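Side-chain contacts in alpha-rhamnosidase (Dictyoglomus thermophilum, PDB 6I60), which probably releases terminal non-reducing alpha-L-rhamnose residues from alpha-L-rhamnosides by hydrolysis: residues Leu757-Gly760 against Ile761-Arg765; Trp613-Pro616 against Gly617-Arg620; Glu916-Asp920 against Leu921-Glu925. All coordinates share one frame; numbering follows the deposited sequence.

Interaction 1 of 3, residues Leu757-Gly760 against Ile761-Arg765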
loop_
_atom_site.group_PDB
_atom_site.type_symbol
_atom_site.label_atom_id
_atom_site.label_comp_id
_atom_site.label_asym_id
_atom_site.label_seq_id
_atom_site.Cartn_x
_atom_site.Cartn_y
_atom_site.Cartn_z
ATOM N N LEU A 757 -18.304 -14.737 13.935
ATOM C CA LEU A 757 -16.914 -14.600 14.345
ATOM C C LEU A 757 -16.823 -14.163 15.801
ATOM O O LEU A 757 -17.518 -13.236 16.229
ATOM C CB LEU A 757 -16.197 -13.588 13.450
ATOM C CG LEU A 757 -15.927 -14.008 12.006
ATOM C CD1 LEU A 757 -15.437 -12.826 11.194
ATOM C CD2 LEU A 757 -14.921 -15.142 11.963
ATOM N N ASP A 758 -15.968 -14.837 16.563
ATOM C CA ASP A 758 -15.632 -14.460 17.932
ATOM C C ASP A 758 -14.144 -14.147 18.033
ATOM O O ASP A 758 -13.484 -14.458 19.029
ATOM C CB ASP A 758 -16.030 -15.562 18.914
ATOM C CG ASP A 758 -16.147 -15.060 20.346
ATOM O OD1 ASP A 758 -16.321 -13.839 20.546
ATOM O OD2 ASP A 758 -16.065 -15.892 21.275
ATOM N N THR A 759 -13.601 -13.522 16.991
ATOM C CA THR A 759 -12.164 -13.351 16.837
ATOM C C THR A 759 -11.830 -11.894 16.558
ATOM O O THR A 759 -12.616 -11.163 15.950
ATOM C CB THR A 759 -11.623 -14.224 15.699
ATOM O OG1 THR A 759 -12.362 -13.958 14.499
ATOM C CG2 THR A 759 -11.748 -15.699 16.048
ATOM N N GLY A 760 -10.646 -11.483 17.001
ATOM C CA GLY A 760 -10.145 -10.150 16.743
ATOM C C GLY A 760 -9.501 -10.043 15.375
ATOM O O GLY A 760 -9.763 -10.836 14.467
ATOM N N ILE A 761 -8.628 -9.043 15.235
ATOM C CA ILE A 761 -8.008 -8.793 13.938
ATOM C C ILE A 761 -7.025 -9.900 13.574
ATOM O O ILE A 761 -6.855 -10.223 12.392
ATOM C CB ILE A 761 -7.330 -7.409 13.928
ATOM C CG1 ILE A 761 -6.222 -7.335 14.978
ATOM C CG2 ILE A 761 -8.348 -6.313 14.179
ATOM C CD1 ILE A 761 -5.349 -6.111 14.841
ATOM N N VAL A 762 -6.376 -10.508 14.569
ATOM C CA VAL A 762 -5.349 -11.510 14.291
ATOM C C VAL A 762 -5.985 -12.812 13.819
ATOM O O VAL A 762 -5.638 -13.342 12.757
ATOM C CB VAL A 762 -4.465 -11.735 15.532
ATOM C CG1 VAL A 762 -3.690 -13.039 15.399
ATOM C CG2 VAL A 762 -3.519 -10.559 15.738
ATOM N N ALA A 763 -6.924 -13.347 14.601
ATOM C CA ALA A 763 -7.504 -14.646 14.290
ATOM C C ALA A 763 -8.496 -14.595 13.136
ATOM O O ALA A 763 -8.725 -15.625 12.492
ATOM C CB ALA A 763 -8.178 -15.231 15.531
ATOM N N THR A 764 -9.092 -13.430 12.856
ATOM C CA THR A 764 -9.971 -13.324 11.696
ATOM C C THR A 764 -9.203 -13.537 10.400
ATOM O O THR A 764 -9.764 -14.040 9.420
ATOM C CB THR A 764 -10.670 -11.963 11.673
ATOM O OG1 THR A 764 -11.200 -11.674 12.971
ATOM C CG2 THR A 764 -11.806 -11.960 10.661
ATOM N N ARG A 765 -7.920 -13.170 10.380
ATOM C CA ARG A 765 -7.091 -13.369 9.198
ATOM C C ARG A 765 -6.820 -14.843 8.917
ATOM O O ARG A 765 -6.522 -15.199 7.771
ATOM C CB ARG A 765 -5.772 -12.608 9.364
ATOM C CG ARG A 765 -4.917 -12.529 8.109
ATOM C CD ARG A 765 -3.591 -13.245 8.308
ATOM N NE ARG A 765 -2.858 -13.418 7.057
ATOM C CZ ARG A 765 -3.011 -14.453 6.237
ATOM N NH1 ARG A 765 -3.880 -15.411 6.531
ATOM N NH2 ARG A 765 -2.296 -14.529 5.123
#
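Where T759 and L757 meet A763 and T764, no aromatic ring takes part: the flat unit of the contact is the peptide joining G760 to I761, with no side chain of the two segments stacked on it. The setting is a helix start, the loop 757-760 running straight into the first turn of helix 761-773 in the (alpha/alpha)6 barrel of the catalytic domain. The backbone N of T764 donates to G760 O at 3.1 Å, a bond of the i+4 to i kind at the start of the helix, although the place of that oxygen is less certain in the model.

T759 then folds back over this turn. Its CB and CG2 both lie 3.6 Å from CB of A763, so the methyl side of the threonine covers the alanine. Its hydroxyl is directed the other way: a chi1 of 54° turns OG1 toward T764, whose OG1 is 3.0 Å from it, a hydroxyl pair that is tentative because the position of the T764 oxygen is less certain in the model.

Helix 722-729 closes the apolar side, T722 touching both T759 and A763 while L726 adds to the cover of A763. From another loop, D612 binds the backbone N of G760 with one carboxylate oxygen and that of A763 with the other, serving the amides at the start of the helix. The remaining side-chain contact is apolar: L757 and T764 cross at about a right angle, and CG2 of T764 meets CD1 of L757 at 3.8 Å.

Interaction 2 of 3, residues Trp613-Pro616 against Gly617-Arg620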
loop_
_atom_site.group_PDB
_atom_site.type_symbol
_atom_site.label_atom_id
_atom_site.label_comp_id
_atom_site.label_asym_id
_atom_site.label_seq_id
_atom_site.Cartn_x
_atom_site.Cartn_y
_atom_site.Cartn_z
ATOM N N TRP A 613 -6.612 -8.232 18.884
ATOM C CA TRP A 613 -7.182 -6.910 19.111
ATOM C C TRP A 613 -8.630 -6.847 18.636
ATOM O O TRP A 613 -8.945 -7.244 17.508
ATOM C CB TRP A 613 -6.345 -5.859 18.383
ATOM C CG TRP A 613 -6.487 -4.459 18.896
ATOM C CD1 TRP A 613 -6.892 -3.366 18.187
ATOM C CD2 TRP A 613 -6.199 -3.994 20.220
ATOM N NE1 TRP A 613 -6.883 -2.250 18.989
ATOM C CE2 TRP A 613 -6.461 -2.609 20.241
ATOM C CE3 TRP A 613 -5.753 -4.613 21.389
ATOM C CZ2 TRP A 613 -6.286 -1.834 21.385
ATOM C CZ3 TRP A 613 -5.578 -3.843 22.522
ATOM C CH2 TRP A 613 -5.843 -2.469 22.512
ATOM N N CYS A 614 -9.508 -6.352 19.509
ATOM C CA CYS A 614 -10.896 -6.033 19.175
ATOM C C CYS A 614 -11.688 -7.279 18.773
ATOM O O CYS A 614 -12.191 -7.401 17.654
ATOM C CB CYS A 614 -10.960 -4.962 18.082
ATOM S SG CYS A 614 -10.369 -3.355 18.632
ATOM N N GLN A 615 -11.792 -8.209 19.718
ATOM C CA GLN A 615 -12.762 -9.280 19.596
ATOM C C GLN A 615 -14.159 -8.712 19.841
ATOM O O GLN A 615 -14.301 -7.631 20.416
ATOM C CB GLN A 615 -12.448 -10.397 20.589
ATOM C CG GLN A 615 -11.000 -10.862 20.571
ATOM C CD GLN A 615 -10.743 -12.016 21.525
ATOM O OE1 GLN A 615 -11.344 -12.097 22.598
ATOM N NE2 GLN A 615 -9.848 -12.917 21.136
ATOM N N PRO A 616 -15.204 -9.406 19.390
ATOM C CA PRO A 616 -16.568 -8.885 19.577
ATOM C C PRO A 616 -16.870 -8.602 21.041
ATOM O O PRO A 616 -16.779 -9.484 21.899
ATOM C CB PRO A 616 -17.452 -10.007 19.020
ATOM C CG PRO A 616 -16.597 -10.683 18.019
ATOM C CD PRO A 616 -15.194 -10.623 18.556
ATOM N N GLY A 617 -17.217 -7.348 21.322
ATOM C CA GLY A 617 -17.599 -6.953 22.663
ATOM C C GLY A 617 -16.447 -6.661 23.594
ATOM O O GLY A 617 -16.604 -6.778 24.814
ATOM N N THR A 618 -15.295 -6.272 23.059
ATOM C CA THR A 618 -14.112 -6.044 23.878
ATOM C C THR A 618 -13.078 -5.293 23.052
ATOM O O THR A 618 -13.210 -5.145 21.834
ATOM C CB THR A 618 -13.526 -7.363 24.392
ATOM O OG1 THR A 618 -12.643 -7.102 25.490
ATOM C CG2 THR A 618 -12.755 -8.058 23.281
ATOM N N VAL A 619 -12.048 -4.815 23.742
ATOM C CA VAL A 619 -10.852 -4.263 23.118
ATOM C C VAL A 619 -9.642 -5.152 23.381
ATOM O O VAL A 619 -8.950 -5.568 22.451
ATOM C CB VAL A 619 -10.596 -2.816 23.597
ATOM C CG1 VAL A 619 -9.177 -2.398 23.294
ATOM C CG2 VAL A 619 -11.581 -1.856 22.949
ATOM N N ARG A 620 -9.382 -5.464 24.651
ATOM C CA ARG A 620 -8.401 -6.473 25.013
ATOM C C ARG A 620 -9.033 -7.862 24.928
ATOM O O ARG A 620 -10.227 -8.021 25.196
ATOM C CB ARG A 620 -7.877 -6.226 26.425
ATOM C CG ARG A 620 -8.960 -5.869 27.438
ATOM C CD ARG A 620 -8.607 -6.350 28.842
ATOM N NE ARG A 620 -8.843 -7.782 29.013
ATOM C CZ ARG A 620 -10.022 -8.318 29.317
ATOM N NH1 ARG A 620 -10.140 -9.633 29.451
ATOM N NH2 ARG A 620 -11.084 -7.542 29.489
#
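CG1 of V619 rests over the six-membered ring of W613, a CH-pi contact with 3.8 Å from that carbon to the ring centroid and the approach 28° off the ring normal. The carbonyl of the same valine lies over the same indole face but nearer its rim, V619 O being 3.5 Å from CE3 of W613. That oxygen is also the acceptor of the bond that ties the two legs of the loop together: C614 N reaches V619 O at 3.1 Å with an N-H...O angle of 167°, nearly straight. One residue's methyl and carbonyl thus cover the tryptophan, while the same carbonyl accepts from the backbone N of C614.

Behind this first shell stands a type II beta turn from Q615 to T618, with P616 and G617 at its corners, in the loop between helices 586-599 and 626-648 of the six-hairpin glycosidase domain. Its closing bond, T618 N to Q615 O, is weak. G617 has the positive phi that suits a glycine in the third position of such a turn. Next to it CG2 of T618 packs on CB of Q615 at 3.6 Å, and with OG1 anti to the backbone N (chi1 -163°) the hydroxyl donates to R620 O at 2.6 Å, in the carbonyl plane.

Further out, the extended side chain of Q615 gives its NE2 to D612 and takes the backbone N of K622 on OE1, while Y610 meets the W613 ring edge-to-face. The chemistry suggests that one firm backbone bond, a weak turn bond and the outside partners of the Q615 amide probably hold the loop together.

Interaction 3 of 3, residues Glu916-Asp920 against Leu921-Glu925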
loop_
_atom_site.group_PDB
_atom_site.type_symbol
_atom_site.label_atom_id
_atom_site.label_comp_id
_atom_site.label_asym_id
_atom_site.label_seq_id
_atom_site.Cartn_x
_atom_site.Cartn_y
_atom_site.Cartn_z
ATOM N N GLU A 916 -13.308 -40.415 -18.799
ATOM C CA GLU A 916 -14.446 -41.322 -18.882
ATOM C C GLU A 916 -14.567 -42.202 -17.643
ATOM O O GLU A 916 -15.673 -42.388 -17.122
ATOM C CB GLU A 916 -14.338 -42.196 -20.135
ATOM C CG GLU A 916 -15.634 -42.893 -20.516
ATOM C CD GLU A 916 -16.465 -42.084 -21.494
ATOM O OE1 GLU A 916 -15.873 -41.345 -22.309
ATOM O OE2 GLU A 916 -17.710 -42.185 -21.446
ATOM N N LYS A 917 -13.443 -42.662 -17.120
ATOM C CA LYS A 917 -13.456 -43.525 -15.957
ATOM C C LYS A 917 -12.363 -43.148 -15.003
ATOM O O LYS A 917 -11.574 -42.289 -15.295
ATOM C CB LYS A 917 -13.267 -44.960 -16.394
ATOM C CG LYS A 917 -12.084 -45.144 -17.315
ATOM C CD LYS A 917 -12.483 -45.858 -18.585
ATOM C CE LYS A 917 -11.296 -46.055 -19.494
ATOM N NZ LYS A 917 -10.831 -47.450 -19.396
ATOM N N LYS A 918 -12.297 -43.815 -13.870
ATOM C CA LYS A 918 -11.291 -43.477 -12.872
ATOM C C LYS A 918 -9.910 -43.889 -13.366
ATOM O O LYS A 918 -9.709 -45.023 -13.808
ATOM C CB LYS A 918 -11.605 -44.161 -11.542
ATOM C CG LYS A 918 -10.599 -43.860 -10.437
ATOM C CD LYS A 918 -11.257 -43.881 -9.064
ATOM C CE LYS A 918 -10.375 -43.220 -8.014
ATOM N NZ LYS A 918 -8.990 -43.767 -8.018
ATOM N N GLY A 919 -8.958 -42.963 -13.295
ATOM C CA GLY A 919 -7.611 -43.190 -13.779
ATOM C C GLY A 919 -7.240 -42.377 -14.998
ATOM O O GLY A 919 -6.052 -42.313 -15.340
ATOM N N ASP A 920 -8.212 -41.753 -15.670
ATOM C CA ASP A 920 -7.894 -40.898 -16.809
ATOM C C ASP A 920 -7.094 -39.672 -16.386
ATOM O O ASP A 920 -6.257 -39.186 -17.154
ATOM C CB ASP A 920 -9.177 -40.472 -17.522
ATOM C CG ASP A 920 -9.712 -41.543 -18.451
ATOM O OD1 ASP A 920 -10.828 -42.044 -18.199
ATOM O OD2 ASP A 920 -9.017 -41.882 -19.433
ATOM N N LEU A 921 -7.338 -39.162 -15.181
ATOM C CA LEU A 921 -6.598 -38.031 -14.642
ATOM C C LEU A 921 -6.356 -38.268 -13.157
ATOM O O LEU A 921 -6.913 -39.189 -12.554
ATOM C CB LEU A 921 -7.344 -36.709 -14.865
ATOM C CG LEU A 921 -7.453 -36.203 -16.305
ATOM C CD1 LEU A 921 -8.707 -35.361 -16.485
ATOM C CD2 LEU A 921 -6.215 -35.411 -16.682
ATOM N N GLU A 922 -5.512 -37.425 -12.568
ATOM C CA GLU A 922 -5.246 -37.515 -11.140
ATOM C C GLU A 922 -6.470 -37.086 -10.335
ATOM O O GLU A 922 -7.273 -36.259 -10.775
ATOM C CB GLU A 922 -4.050 -36.642 -10.760
ATOM C CG GLU A 922 -2.760 -36.992 -11.481
ATOM C CD GLU A 922 -1.658 -35.985 -11.213
ATOM O OE1 GLU A 922 -1.121 -35.415 -12.187
ATOM O OE2 GLU A 922 -1.331 -35.760 -10.028
ATOM N N GLU A 923 -6.605 -37.660 -9.141
ATOM C CA GLU A 923 -7.694 -37.301 -8.242
ATOM C C GLU A 923 -7.320 -37.721 -6.829
ATOM O O GLU A 923 -6.504 -38.623 -6.625
ATOM C CB GLU A 923 -9.018 -37.946 -8.670
ATOM C CG GLU A 923 -9.024 -39.464 -8.630
ATOM C CD GLU A 923 -10.166 -40.056 -9.432
ATOM O OE1 GLU A 923 -9.911 -40.569 -10.543
ATOM O OE2 GLU A 923 -11.319 -40.005 -8.953
ATOM N N ASN A 924 -7.927 -37.051 -5.853
ATOM C CA ASN A 924 -7.646 -37.289 -4.443
ATOM C C ASN A 924 -8.937 -37.447 -3.658
ATOM O O ASN A 924 -9.066 -36.963 -2.531
ATOM C CB ASN A 924 -6.793 -36.164 -3.859
ATOM C CG ASN A 924 -7.474 -34.811 -3.944
ATOM O OD1 ASN A 924 -8.482 -34.647 -4.633
ATOM N ND2 ASN A 924 -6.924 -33.830 -3.237
ATOM N N GLU A 925 -9.922 -38.114 -4.259
ATOM C CA GLU A 925 -11.232 -38.403 -3.682
ATOM C C GLU A 925 -12.046 -37.147 -3.380
ATOM O O GLU A 925 -13.145 -37.258 -2.823
ATOM C CB GLU A 925 -11.128 -39.254 -2.406
ATOM C CG GLU A 925 -10.283 -40.526 -2.562
ATOM C CD GLU A 925 -10.425 -41.165 -3.935
ATOM O OE1 GLU A 925 -9.393 -41.384 -4.607
ATOM O OE2 GLU A 925 -11.572 -41.452 -4.340
#
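K918 lays its aliphatic chain across the carboxylate of E923, the two side chains meeting obliquely through carbon more than through charge. CE of K918 is 3.5 Å from CD of E923, and CG of K918 comes within 3.4 Å of E923 OE1. The ammonium overshoots: NZ stays 4.2 Å from that oxygen and just as far from OE1 of E925, beyond a salt bridge to either. Elsewhere E923 is well partnered, OE1 by the hydroxyl of Y915 and OE2 by a salt bridge to K900.

L921 follows a type II beta turn from K917 to D920. Its CB and CG lie against the D920 carbonyl, CG 3.3 Å from D920 O, and its side chain touches I914 and Y915. D920 OD1 takes the backbone N of K917 at 2.9 Å, an almost straight bond of 174°, and, weakly, that of E916. The chain then enters a short, weakly bonded strand about 922-923 at the edge of a five-stranded mixed sheet, next to strand 927-932.

A leucine in place of E923 would probably leave K900 and the Y915 hydroxyl without this acceptor and K918 with less negative charge nearby. The chemistry thus suggests a diffuse attraction for the lysine, with the specific bonds of the glutamate made to other residues.

Interactions 1 and 2 form one neighbourhood, their centres 9 Å apart, while interaction 3 stands alone toward the C-terminal end, its centre 38 Å from that of interaction 1 and 47 Å from that of interaction 2. The first two are joined by a probable hydrogen bond from I761 N to W613 O (2.9 Å) and by packing of L757 O on P616 CG and of G760 N on Q615 CG. D612 and K622 bridge the two loops, K622 binding both D758 and the P616 carbonyl. A triethylene glycol, probably from crystallisation, lies about 3 Å from the side chain of W613 and about 6 Å from the side chain of I761, possibly marking a pocket here.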